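Annexin B22 (PDB 4MDU) binds acidic phospholipid membranes in a calcium-dependent manner, aggregates liposomes when calcium is present and takes part in worm reproduction and host-parasite interaction. Local coordinates at residues 341-346 / 357-362; 142-147 / 186-191; 204-209 / 245-250. All coordinates share one frame; numbering follows the deposited sequence.

Interaction 1: residues 341-346 / 357-362; sequences NAVKDD and VLMGEI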
ATOM      1  N   ASN B 341     -11.673   7.043  22.685  1.00 31.65           N
ATOM      2  CA  ASN B 341     -12.296   5.729  22.848  1.00 31.68           C
ATOM      3  C   ASN B 341     -11.740   4.691  21.880  1.00 29.57           C
ATOM      4  O   ASN B 341     -11.679   3.515  22.215  1.00 28.28           O
ATOM      5  CB  ASN B 341     -13.832   5.788  22.741  1.00 27.37           C
ATOM      6  CG  ASN B 341     -14.486   6.401  23.970  1.00 31.63           C
ATOM      7  OD1 ASN B 341     -14.008   6.250  25.101  1.00 34.82           O
ATOM      8  ND2 ASN B 341     -15.588   7.103  23.752  1.00 32.53           N
ATOM      9  N   ALA B 342     -11.344   5.108  20.675  1.00 33.54           N
ATOM     10  CA  ALA B 342     -10.779   4.139  19.727  1.00 27.18           C
ATOM     11  C   ALA B 342      -9.451   3.636  20.278  1.00 25.33           C
ATOM     12  O   ALA B 342      -9.122   2.455  20.182  1.00 27.69           O
ATOM     13  CB  ALA B 342     -10.589   4.753  18.364  1.00 31.68           C
ATOM     14  N   VAL B 343      -8.708   4.545  20.893  1.00 26.37           N
ATOM     15  CA  VAL B 343      -7.381   4.223  21.396  1.00 31.54           C
ATOM     16  C   VAL B 343      -7.495   3.283  22.590  1.00 31.14           C
ATOM     17  O   VAL B 343      -6.740   2.311  22.712  1.00 30.41           O
ATOM     18  CB  VAL B 343      -6.580   5.508  21.756  1.00 21.76           C
ATOM     19  CG1 VAL B 343      -5.319   5.155  22.563  1.00 21.97           C
ATOM     20  CG2 VAL B 343      -6.216   6.265  20.474  1.00 18.20           C
ATOM     21  N   LYS B 344      -8.454   3.575  23.458  1.00 29.08           N
ATOM     22  CA  LYS B 344      -8.735   2.721  24.616  1.00 30.62           C
ATOM     23  C   LYS B 344      -9.155   1.333  24.174  1.00 32.76           C
ATOM     24  O   LYS B 344      -8.791   0.334  24.799  1.00 35.38           O
ATOM     25  CB  LYS B 344      -9.819   3.334  25.497  1.00 25.88           C
ATOM     26  CG  LYS B 344      -9.354   4.551  26.288  1.00 29.44           C
ATOM     27  CD  LYS B 344     -10.508   5.137  27.082  1.00 29.92           C
ATOM     28  CE  LYS B 344     -10.077   6.306  27.949  1.00 32.20           C
ATOM     29  NZ  LYS B 344     -11.248   6.764  28.790  1.00 36.22           N
ATOM     30  N   ASP B 345      -9.895   1.258  23.075  1.00 24.89           N
ATOM     31  CA  ASP B 345     -10.319  -0.054  22.587  1.00 29.00           C
ATOM     32  C   ASP B 345      -9.204  -0.874  21.949  1.00 37.26           C
ATOM     33  O   ASP B 345      -9.277  -2.093  21.938  1.00 36.68           O
ATOM     34  CB  ASP B 345     -11.501   0.069  21.636  1.00 32.02           C
ATOM     35  CG  ASP B 345     -12.771   0.496  22.351  1.00 42.13           C
ATOM     36  OD1 ASP B 345     -12.764   0.528  23.603  1.00 45.39           O
ATOM     37  OD2 ASP B 345     -13.775   0.793  21.669  1.00 42.03           O
ATOM     38  N   ASP B 346      -8.170  -0.213  21.435  1.00 34.26           N
ATOM     39  CA  ASP B 346      -7.124  -0.910  20.695  1.00 28.96           C
ATOM     40  C   ASP B 346      -5.917  -1.238  21.566  1.00 29.80           C
ATOM     41  O   ASP B 346      -5.087  -2.058  21.188  1.00 34.35           O
ATOM     42  CB  ASP B 346      -6.669  -0.075  19.488  1.00 36.57           C
ATOM     43  CG  ASP B 346      -5.665  -0.814  18.615  1.00 40.65           C
ATOM     44  OD1 ASP B 346      -6.100  -1.709  17.871  1.00 40.11           O
ATOM     45  OD2 ASP B 346      -4.447  -0.509  18.672  1.00 43.89           O
ATOM     46  N   VAL B 357      -3.128  10.028  28.175  1.00 23.43           N
ATOM     47  CA  VAL B 357      -2.645  11.234  28.821  1.00 24.54           C
ATOM     48  C   VAL B 357      -2.057  12.196  27.780  1.00 28.76           C
ATOM     49  O   VAL B 357      -2.247  13.394  27.867  1.00 24.28           O
ATOM     50  CB  VAL B 357      -1.629  10.895  29.904  1.00 26.71           C
ATOM     51  CG1 VAL B 357      -0.875  12.147  30.384  1.00 26.03           C
ATOM     52  CG2 VAL B 357      -2.342  10.223  31.055  1.00 20.75           C
ATOM     53  N   LEU B 358      -1.372  11.651  26.783  1.00 26.29           N
ATOM     54  CA  LEU B 358      -0.885  12.463  25.681  1.00 28.75           C
ATOM     55  C   LEU B 358      -2.027  13.284  25.074  1.00 31.19           C
ATOM     56  O   LEU B 358      -1.834  14.445  24.737  1.00 26.27           O
ATOM     57  CB  LEU B 358      -0.214  11.595  24.613  1.00 23.48           C
ATOM     58  CG  LEU B 358       1.145  10.975  24.939  1.00 23.19           C
ATOM     59  CD1 LEU B 358       1.537  10.000  23.835  1.00 18.07           C
ATOM     60  CD2 LEU B 358       2.224  12.047  25.109  1.00 19.04           C
ATOM     61  N   MET B 359      -3.210  12.691  24.936  1.00 25.00           N
ATOM     62  CA  MET B 359      -4.343  13.397  24.320  1.00 24.39           C
ATOM     63  C   MET B 359      -5.028  14.351  25.297  1.00 27.33           C
ATOM     64  O   MET B 359      -5.908  15.124  24.912  1.00 25.48           O
ATOM     65  CB  MET B 359      -5.369  12.402  23.784  1.00 29.24           C
ATOM     66  CG  MET B 359      -4.938  11.642  22.534  1.00 23.85           C
ATOM     67  SD  MET B 359      -6.125  10.332  22.101  1.00 27.79           S
ATOM     68  CE  MET B 359      -5.755   9.098  23.341  1.00 26.37           C
ATOM     69  N   GLY B 360      -4.630  14.286  26.564  1.00 25.88           N
ATOM     70  CA  GLY B 360      -5.181  15.176  27.570  1.00 27.89           C
ATOM     71  C   GLY B 360      -6.007  14.531  28.675  1.00 33.11           C
ATOM     72  O   GLY B 360      -6.367  15.190  29.659  1.00 27.59           O
ATOM     73  N   GLU B 361      -6.323  13.249  28.539  1.00 32.99           N
ATOM     74  CA  GLU B 361      -7.138  12.605  29.569  1.00 35.36           C
ATOM     75  C   GLU B 361      -6.297  12.135  30.751  1.00 35.44           C
ATOM     76  O   GLU B 361      -5.906  10.977  30.812  1.00 32.53           O
ATOM     77  CB  GLU B 361      -7.971  11.438  29.018  1.00 30.96           C
ATOM     78  CG  GLU B 361      -9.002  10.930  30.057  1.00 33.97           C
ATOM     79  CD  GLU B 361      -9.395   9.478  29.873  1.00 35.79           C
ATOM     80  OE1 GLU B 361      -8.502   8.637  29.631  1.00 32.88           O
ATOM     81  OE2 GLU B 361     -10.602   9.178  29.993  1.00 44.12           O
ATOM     82  N   ILE B 362      -6.028  13.039  31.686  1.00 35.30           N
ATOM     83  CA  ILE B 362      -5.239  12.723  32.874  1.00 37.63           C
ATOM     84  C   ILE B 362      -6.084  12.029  33.947  1.00 42.25           C
ATOM     85  O   ILE B 362      -7.152  12.520  34.313  1.00 37.11           O
ATOM     86  CB  ILE B 362      -4.647  14.003  33.514  1.00 39.07           C
ATOM     87  CG1 ILE B 362      -3.514  14.578  32.658  1.00 44.51           C
ATOM     88  CG2 ILE B 362      -4.122  13.699  34.911  1.00 41.04           C
ATOM     89  CD1 ILE B 362      -3.723  14.435  31.169  1.00 47.95           C
TER
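With CG set anti to its own carbonyl carbon (chi1 -72°) and every later torsion extended, Lys344 runs straight out from its helix to meet Glu361, whose CG lies anti to the backbone N (chi1 -170°). The two chains cross at about a right angle, and Lys344 NZ gives a salt-bridge hydrogen bond of 2.8 Å to Glu361 OE2. The ammonium comes to the syn side of that oxygen, 19° out of the carboxylate plane. Glu361 OE1 is turned to a second cation, Arg353, so the carboxylate is shared between two positive groups, which probably favours its ionised form.

Beside this polar bridge lies a small apolar contact. Met359 bends at chi3, and its CE ends 4.0 Å from Val343 CB; the methyl meets both branches of the valine as well, the two side chains reaching toward each other tip to tip. Gly360, with positive phi, closes helix 349-358 in a Schellman motif, bonding from its N to Val357 O at 2.9 Å. The chain then turns at Glu361, the centre of an inverse gamma turn.

The contact joins helix 339-346, which ends at the calcium-binding residue Asp346 (the metal is absent here), to the turn closing helix 349-358, at the end of predicted annexin repeat 4. Leu324 and Met328 of helix 324-335 touch Met359, while Leu355 of helix 349-358 touches Val343.

Interaction 2: residues 142-147 / 186-191; sequences EMKAVA and VQAERD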
ATOM      1  N   GLU B 142      14.132  20.024  10.370  1.00 26.27           N
ATOM      2  CA  GLU B 142      13.762  18.820  11.104  1.00 28.27           C
ATOM      3  C   GLU B 142      14.343  17.617  10.397  1.00 25.97           C
ATOM      4  O   GLU B 142      14.911  16.730  11.030  1.00 28.75           O
ATOM      5  CB  GLU B 142      12.238  18.734  11.207  1.00 21.29           C
ATOM      6  CG  GLU B 142      11.686  19.932  11.981  1.00 23.99           C
ATOM      7  CD  GLU B 142      10.177  20.104  11.872  1.00 29.15           C
ATOM      8  OE1 GLU B 142       9.605  19.768  10.814  1.00 28.92           O
ATOM      9  OE2 GLU B 142       9.566  20.595  12.852  1.00 30.14           O
ATOM     10  N   MET B 143      14.232  17.623   9.071  1.00 19.48           N
ATOM     11  CA  MET B 143      14.700  16.519   8.250  1.00 24.07           C
ATOM     12  C   MET B 143      16.196  16.306   8.442  1.00 34.03           C
ATOM     13  O   MET B 143      16.657  15.156   8.569  1.00 31.85           O
ATOM     14  CB  MET B 143      14.371  16.788   6.772  1.00 25.92           C
ATOM     15  CG  MET B 143      14.790  15.685   5.831  1.00 27.54           C
ATOM     16  SD  MET B 143      13.726  14.228   5.905  1.00 35.14           S
ATOM     17  CE  MET B 143      14.961  12.955   5.776  1.00 56.71           C
ATOM     18  N   LYS B 144      16.946  17.414   8.475  1.00 33.15           N
ATOM     19  CA  LYS B 144      18.403  17.368   8.650  1.00 27.54           C
ATOM     20  C   LYS B 144      18.743  16.857  10.041  1.00 34.20           C
ATOM     21  O   LYS B 144      19.690  16.090  10.211  1.00 33.96           O
ATOM     22  CB  LYS B 144      19.058  18.751   8.419  1.00 21.70           C
ATOM     23  CG  LYS B 144      18.922  19.277   6.989  1.00 33.48           C
ATOM     24  CD  LYS B 144      19.473  20.695   6.849  1.00 28.44           C
ATOM     25  CE  LYS B 144      19.220  21.272   5.467  1.00 36.08           C
ATOM     26  NZ  LYS B 144      19.936  22.583   5.258  1.00 42.04           N
ATOM     27  N   ALA B 145      17.979  17.292  11.041  1.00 35.35           N
ATOM     28  CA  ALA B 145      18.155  16.757  12.393  1.00 34.63           C
ATOM     29  C   ALA B 145      17.886  15.253  12.436  1.00 30.36           C
ATOM     30  O   ALA B 145      18.562  14.517  13.156  1.00 30.52           O
ATOM     31  CB  ALA B 145      17.272  17.483  13.393  1.00 28.78           C
ATOM     32  N   VAL B 146      16.902  14.790  11.668  1.00 29.65           N
ATOM     33  CA  VAL B 146      16.622  13.361  11.645  1.00 31.58           C
ATOM     34  C   VAL B 146      17.728  12.612  10.898  1.00 36.14           C
ATOM     35  O   VAL B 146      18.164  11.534  11.317  1.00 34.90           O
ATOM     36  CB  VAL B 146      15.259  13.035  11.001  1.00 33.63           C
ATOM     37  CG1 VAL B 146      15.109  11.533  10.862  1.00 23.46           C
ATOM     38  CG2 VAL B 146      14.118  13.611  11.827  1.00 23.00           C
ATOM     39  N   ALA B 147      18.180  13.187   9.787  1.00 33.52           N
ATOM     40  CA  ALA B 147      19.293  12.605   9.053  1.00 28.60           C
ATOM     41  C   ALA B 147      20.505  12.464   9.978  1.00 29.24           C
ATOM     42  O   ALA B 147      21.175  11.437   9.985  1.00 34.58           O
ATOM     43  CB  ALA B 147      19.633  13.445   7.817  1.00 34.70           C
ATOM     44  N   VAL B 186      13.808  14.101   1.407  1.00 29.48           N
ATOM     45  CA  VAL B 186      14.988  13.913   2.243  1.00 30.00           C
ATOM     46  C   VAL B 186      16.107  14.911   1.854  1.00 34.26           C
ATOM     47  O   VAL B 186      16.973  15.242   2.657  1.00 30.26           O
ATOM     48  CB  VAL B 186      15.470  12.463   2.179  1.00 27.79           C
ATOM     49  CG1 VAL B 186      16.808  12.303   2.874  1.00 21.41           C
ATOM     50  CG2 VAL B 186      14.413  11.541   2.826  1.00 30.62           C
ATOM     51  N   GLN B 187      16.056  15.425   0.633  1.00 22.17           N
ATOM     52  CA  GLN B 187      16.961  16.512   0.243  1.00 38.80           C
ATOM     53  C   GLN B 187      16.891  17.703   1.211  1.00 31.64           C
ATOM     54  O   GLN B 187      17.867  18.427   1.370  1.00 37.52           O
ATOM     55  CB  GLN B 187      16.646  17.010  -1.171  1.00 50.48           C
ATOM     56  CG  GLN B 187      16.788  15.976  -2.265  1.00 67.98           C
ATOM     57  CD  GLN B 187      18.222  15.533  -2.478  1.00 78.24           C
ATOM     58  OE1 GLN B 187      19.148  16.052  -1.848  1.00 82.55           O
ATOM     59  NE2 GLN B 187      18.416  14.569  -3.373  1.00 79.94           N
ATOM     60  N   ALA B 188      15.733  17.917   1.833  1.00 26.82           N
ATOM     61  CA  ALA B 188      15.551  19.061   2.736  1.00 27.44           C
ATOM     62  C   ALA B 188      15.786  20.397   2.016  1.00 33.90           C
ATOM     63  O   ALA B 188      16.438  21.298   2.563  1.00 29.69           O
ATOM     64  CB  ALA B 188      16.495  18.944   3.946  1.00 26.40           C
ATOM     65  N   GLU B 189      15.290  20.513   0.783  1.00 26.98           N
ATOM     66  CA  GLU B 189      15.328  21.791   0.078  1.00 27.68           C
ATOM     67  C   GLU B 189      13.933  22.221  -0.339  1.00 30.56           C
ATOM     68  O   GLU B 189      13.734  22.701  -1.454  1.00 32.22           O
ATOM     69  CB  GLU B 189      16.258  21.728  -1.138  1.00 21.16           C
ATOM     70  CG  GLU B 189      17.739  21.743  -0.766  1.00 22.20           C
ATOM     71  CD  GLU B 189      18.640  21.646  -1.987  1.00 24.79           C
ATOM     72  OE1 GLU B 189      18.422  22.426  -2.939  1.00 32.64           O
ATOM     73  OE2 GLU B 189      19.564  20.800  -1.993  1.00 22.01           O
ATOM     74  N   ARG B 190      12.967  22.036   0.553  1.00 30.81           N
ATOM     75  CA  ARG B 190      11.616  22.536   0.305  1.00 34.95           C
ATOM     76  C   ARG B 190      11.629  24.054   0.510  1.00 33.91           C
ATOM     77  O   ARG B 190      12.519  24.577   1.186  1.00 31.45           O
ATOM     78  CB  ARG B 190      10.618  21.850   1.247  1.00 29.77           C
ATOM     79  CG  ARG B 190      10.776  20.334   1.291  1.00 33.18           C
ATOM     80  CD  ARG B 190       9.983  19.658   2.419  1.00 35.85           C
ATOM     81  NE  ARG B 190       8.630  19.388   1.972  1.00 38.75           N
ATOM     82  CZ  ARG B 190       7.726  18.664   2.619  1.00 34.41           C
ATOM     83  NH1 ARG B 190       7.996  18.065   3.784  1.00 26.27           N
ATOM     84  NH2 ARG B 190       6.538  18.528   2.060  1.00 23.99           N
ATOM     85  N   ASP B 191      10.667  24.768  -0.073  1.00 29.35           N
ATOM     86  CA  ASP B 191      10.592  26.207   0.150  1.00 30.73           C
ATOM     87  C   ASP B 191      10.496  26.506   1.623  1.00 32.89           C
ATOM     88  O   ASP B 191       9.839  25.784   2.369  1.00 36.66           O
ATOM     89  CB  ASP B 191       9.384  26.833  -0.539  1.00 34.91           C
ATOM     90  CG  ASP B 191       9.398  26.640  -2.035  1.00 35.61           C
ATOM     91  OD1 ASP B 191      10.457  26.255  -2.592  1.00 34.05           O
ATOM     92  OD2 ASP B 191       8.334  26.858  -2.648  1.00 35.81           O
TER
HETATM   93  O   HOH W   1      19.321  21.742   2.492  1.00 36.21           O
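Met143 CE lies against the isopropyl group of Val186, 3.3 Å from CG2 and 3.5 Å from CG1 of that valine. The first of these is shorter than usual van der Waals contact, so the exact placing of CE is doubtful. Further back along the methionine, SD passes 3.9 Å from Val186 CA, and CG is 4.1 Å from Ala188 CB. Met143 reaches this position with CG anti to its backbone N (chi1 -179°), followed by bends at chi2 and chi3 that carry the thioether obliquely across Val186.

The Ala188 methyl also lies against the aliphatic part of Lys144, with CG and CE of the lysine each 3.9 Å from Ala188 CB. Beyond it, a water donates to Ala188 O at 2.9 Å and accepts a weak bond from Lys144 NZ, a polar bridge at the exposed margin of an otherwise apolar contact.

The contact lies in the predicted annexin repeat 2 and at its very end, in a bundle of helices where helix 140-156 packs on the C-terminal end of helix 177-187. Ala188, with positive phi, is the first residue to leave that helix, and this turn brings its methyl onto helix 140-156.

Phe135 of helix 128-136 touches both Met143 and Val186; Leu166 adds to the methionine side, and Val167 and Met170 to the valine side. Farther out, the chain after the turn is tied down by Arg190 O, which accepts from Asn140 ND2, and by Asp191 OD2, which forms a salt bridge with Arg244.

Interaction 3: residues 204-209 / 245-250; sequences KGVNSI and TPYQLY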
ATOM      1  N   LYS B 204      -0.556  39.524  10.030  1.00 56.97           N
ATOM      2  CA  LYS B 204      -0.520  39.918   8.632  1.00 54.58           C
ATOM      3  C   LYS B 204      -1.323  38.998   7.724  1.00 50.66           C
ATOM      4  O   LYS B 204      -1.569  39.312   6.562  1.00 52.75           O
ATOM      5  CB  LYS B 204       0.931  40.011   8.160  1.00 58.14           C
ATOM      6  CG  LYS B 204       1.804  40.913   9.034  1.00 62.99           C
ATOM      7  CD  LYS B 204       3.121  41.263   8.355  1.00 71.21           C
ATOM      8  CE  LYS B 204       3.954  42.211   9.211  1.00 78.43           C
ATOM      9  N   GLY B 205      -1.734  37.857   8.252  1.00 57.58           N
ATOM     10  CA  GLY B 205      -2.482  36.906   7.458  1.00 54.96           C
ATOM     11  C   GLY B 205      -1.622  36.052   6.546  1.00 58.38           C
ATOM     12  O   GLY B 205      -0.487  36.391   6.206  1.00 61.03           O
ATOM     13  N   VAL B 206      -2.187  34.929   6.139  1.00 58.96           N
ATOM     14  CA  VAL B 206      -1.490  33.988   5.283  1.00 56.20           C
ATOM     15  C   VAL B 206      -1.200  34.608   3.917  1.00 46.08           C
ATOM     16  O   VAL B 206      -0.258  34.204   3.241  1.00 46.89           O
ATOM     17  CB  VAL B 206      -2.283  32.654   5.182  1.00 48.06           C
ATOM     18  CG1 VAL B 206      -1.953  31.893   3.918  1.00 56.87           C
ATOM     19  CG2 VAL B 206      -1.996  31.800   6.394  1.00 51.27           C
ATOM     20  N   ASN B 207      -1.993  35.610   3.532  1.00 46.04           N
ATOM     21  CA  ASN B 207      -1.780  36.334   2.277  1.00 42.08           C
ATOM     22  C   ASN B 207      -0.363  36.909   2.191  1.00 41.49           C
ATOM     23  O   ASN B 207       0.230  37.012   1.110  1.00 34.59           O
ATOM     24  N   SER B 208       0.181  37.279   3.344  1.00 40.68           N
ATOM     25  CA  SER B 208       1.506  37.882   3.390  1.00 44.57           C
ATOM     26  C   SER B 208       2.589  36.854   3.115  1.00 45.54           C
ATOM     27  O   SER B 208       3.745  37.207   2.922  1.00 40.06           O
ATOM     28  CB  SER B 208       1.770  38.467   4.774  1.00 46.72           C
ATOM     29  OG  SER B 208       2.054  37.428   5.693  1.00 43.00           O
ATOM     30  N   ILE B 209       2.218  35.579   3.117  1.00 42.27           N
ATOM     31  CA  ILE B 209       3.209  34.512   3.120  1.00 39.39           C
ATOM     32  C   ILE B 209       3.146  33.615   1.874  1.00 37.09           C
ATOM     33  O   ILE B 209       3.984  32.734   1.691  1.00 42.19           O
ATOM     34  CB  ILE B 209       3.093  33.691   4.437  1.00 56.14           C
ATOM     35  CG1 ILE B 209       4.458  33.560   5.088  1.00 62.08           C
ATOM     36  CG2 ILE B 209       2.409  32.347   4.228  1.00 47.39           C
ATOM     37  CD1 ILE B 209       5.069  34.894   5.380  1.00 61.87           C
ATOM     38  N   THR B 245       5.413  25.378   0.328  1.00 24.06           N
ATOM     39  CA  THR B 245       5.042  25.363   1.722  1.00 28.65           C
ATOM     40  C   THR B 245       3.563  24.976   1.844  1.00 37.00           C
ATOM     41  O   THR B 245       2.797  25.082   0.879  1.00 31.92           O
ATOM     42  CB  THR B 245       5.255  26.728   2.359  1.00 29.38           C
ATOM     43  OG1 THR B 245       4.211  27.607   1.929  1.00 31.41           O
ATOM     44  CG2 THR B 245       6.634  27.299   1.969  1.00 28.73           C
ATOM     45  N   PRO B 246       3.145  24.527   3.032  1.00 35.13           N
ATOM     46  CA  PRO B 246       1.738  24.131   3.111  1.00 36.05           C
ATOM     47  C   PRO B 246       0.823  25.282   2.690  1.00 25.38           C
ATOM     48  O   PRO B 246      -0.167  25.054   2.001  1.00 26.26           O
ATOM     49  CB  PRO B 246       1.558  23.780   4.594  1.00 35.17           C
ATOM     50  CG  PRO B 246       2.947  23.418   5.055  1.00 34.60           C
ATOM     51  CD  PRO B 246       3.838  24.379   4.324  1.00 28.51           C
ATOM     52  N   TYR B 247       1.179  26.506   3.057  1.00 28.09           N
ATOM     53  CA  TYR B 247       0.360  27.675   2.708  1.00 32.61           C
ATOM     54  C   TYR B 247       0.266  27.899   1.195  1.00 38.61           C
ATOM     55  O   TYR B 247      -0.837  28.063   0.648  1.00 32.58           O
ATOM     56  CB  TYR B 247       0.856  28.910   3.460  1.00 31.22           C
ATOM     57  CG  TYR B 247       1.179  28.570   4.901  1.00 34.39           C
ATOM     58  CD1 TYR B 247       0.169  28.461   5.849  1.00 35.82           C
ATOM     59  CD2 TYR B 247       2.483  28.308   5.301  1.00 26.98           C
ATOM     60  CE1 TYR B 247       0.449  28.115   7.161  1.00 34.61           C
ATOM     61  CE2 TYR B 247       2.774  27.967   6.608  1.00 31.04           C
ATOM     62  CZ  TYR B 247       1.745  27.868   7.535  1.00 29.62           C
ATOM     63  OH  TYR B 247       2.017  27.525   8.835  1.00 29.00           O
ATOM     64  N   GLN B 248       1.418  27.860   0.521  1.00 30.43           N
ATOM     65  CA  GLN B 248       1.478  27.977  -0.941  1.00 21.16           C
ATOM     66  C   GLN B 248       0.699  26.868  -1.660  1.00 32.01           C
ATOM     67  O   GLN B 248       0.051  27.132  -2.679  1.00 33.21           O
ATOM     68  CB  GLN B 248       2.941  27.977  -1.414  1.00 28.85           C
ATOM     69  CG  GLN B 248       3.126  28.189  -2.915  1.00 27.31           C
ATOM     70  CD  GLN B 248       2.661  29.561  -3.378  1.00 28.80           C
ATOM     71  OE1 GLN B 248       2.657  30.524  -2.609  1.00 30.92           O
ATOM     72  NE2 GLN B 248       2.242  29.647  -4.631  1.00 28.53           N
ATOM     73  N   LEU B 249       0.773  25.633  -1.140  1.00 24.42           N
ATOM     74  CA  LEU B 249       0.081  24.493  -1.748  1.00 25.33           C
ATOM     75  C   LEU B 249      -1.416  24.700  -1.697  1.00 27.76           C
ATOM     76  O   LEU B 249      -2.143  24.414  -2.649  1.00 30.07           O
ATOM     77  CB  LEU B 249       0.407  23.197  -1.015  1.00 30.44           C
ATOM     78  CG  LEU B 249       1.367  22.275  -1.731  1.00 35.39           C
ATOM     79  CD1 LEU B 249       1.541  20.993  -0.944  1.00 27.33           C
ATOM     80  CD2 LEU B 249       0.835  22.004  -3.114  1.00 36.07           C
ATOM     81  N   TYR B 250      -1.878  25.187  -0.558  1.00 33.49           N
ATOM     82  CA  TYR B 250      -3.282  25.475  -0.409  1.00 29.64           C
ATOM     83  C   TYR B 250      -3.733  26.472  -1.473  1.00 32.07           C
ATOM     84  O   TYR B 250      -4.646  26.197  -2.261  1.00 30.17           O
ATOM     85  CB  TYR B 250      -3.573  26.019   0.975  1.00 31.30           C
ATOM     86  CG  TYR B 250      -5.034  26.304   1.125  1.00 43.03           C
ATOM     87  CD1 TYR B 250      -5.946  25.264   1.252  1.00 48.21           C
ATOM     88  CD2 TYR B 250      -5.512  27.597   1.097  1.00 43.48           C
ATOM     89  CE1 TYR B 250      -7.302  25.509   1.377  1.00 53.18           C
ATOM     90  CE2 TYR B 250      -6.867  27.855   1.220  1.00 54.63           C
ATOM     91  CZ  TYR B 250      -7.757  26.807   1.361  1.00 58.06           C
ATOM     92  OH  TYR B 250      -9.107  27.059   1.485  1.00 63.48           O
TER
HETATM   93  O   HOH W   2       4.881  30.107   1.328  1.00 36.31           O
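Gly205 O is gripped twice from within its own turn: Ser208 OG donates to it at 2.8 Å, nearly in line with the carbonyl bond (172°), and Ser208 N adds a backbone bond of 3.1 Å. This clasp holds the 3-10 turn 206-208; Val206 within it and Ile209 just after it both reach Tyr247. Ile209 CG2 touches the root of the tyrosine, 3.8 Å from Tyr247 CB, and Val206 CG2 comes to 4.0 Å from Tyr247 CD1. Both methyls approach the ring obliquely; the valine side chain crosses the tyrosine at about a right angle. The Tyr247 side chain also touches Ile193 and Leu198, while its hydroxyl has weak hydrogen bonds with Ile16 O and Phe19 N near the start of the chain.

A water links the two segments at one side of this packing, which lies away from the calcium sites. It donates to Ile209 O at 2.8 Å and lies 2.7 Å from Thr245 OG1. The same threonine oxygen accepts from Gln248 N at 3.1 Å, with a nearly straight angle of 173° at the hydrogen.

The capping oxygen of Thr245 thus also takes part in the water bridge. Through these contacts the linker between annexin repeats 2 and 3 packs on the start of helix 246-260 in repeat 3, where Thr245 is the N-cap.

How the interactions relate
The three contacts follow one another along the chain, with interaction 2 in repeat 2 and at its end, interaction 3 joining the linker to repeat 3, and interaction 1 at the end of repeat 4. Interactions 2 and 3 are neighbours: their centres are about 20 Å apart, and Asp191 O packs 3.6 Å from Thr245 CG2. Interaction 1 lies on the opposite side of the chain's centre from interaction 2, with centres about 31 Å apart and nearest atoms about 17 Å apart; its centre is about 33 Å from that of interaction 3. Interaction 1 alone holds a calcium-binding residue, Asp346. The Val186 side chain of interaction 2 is about 8 Å from that of Met121, at another calcium site.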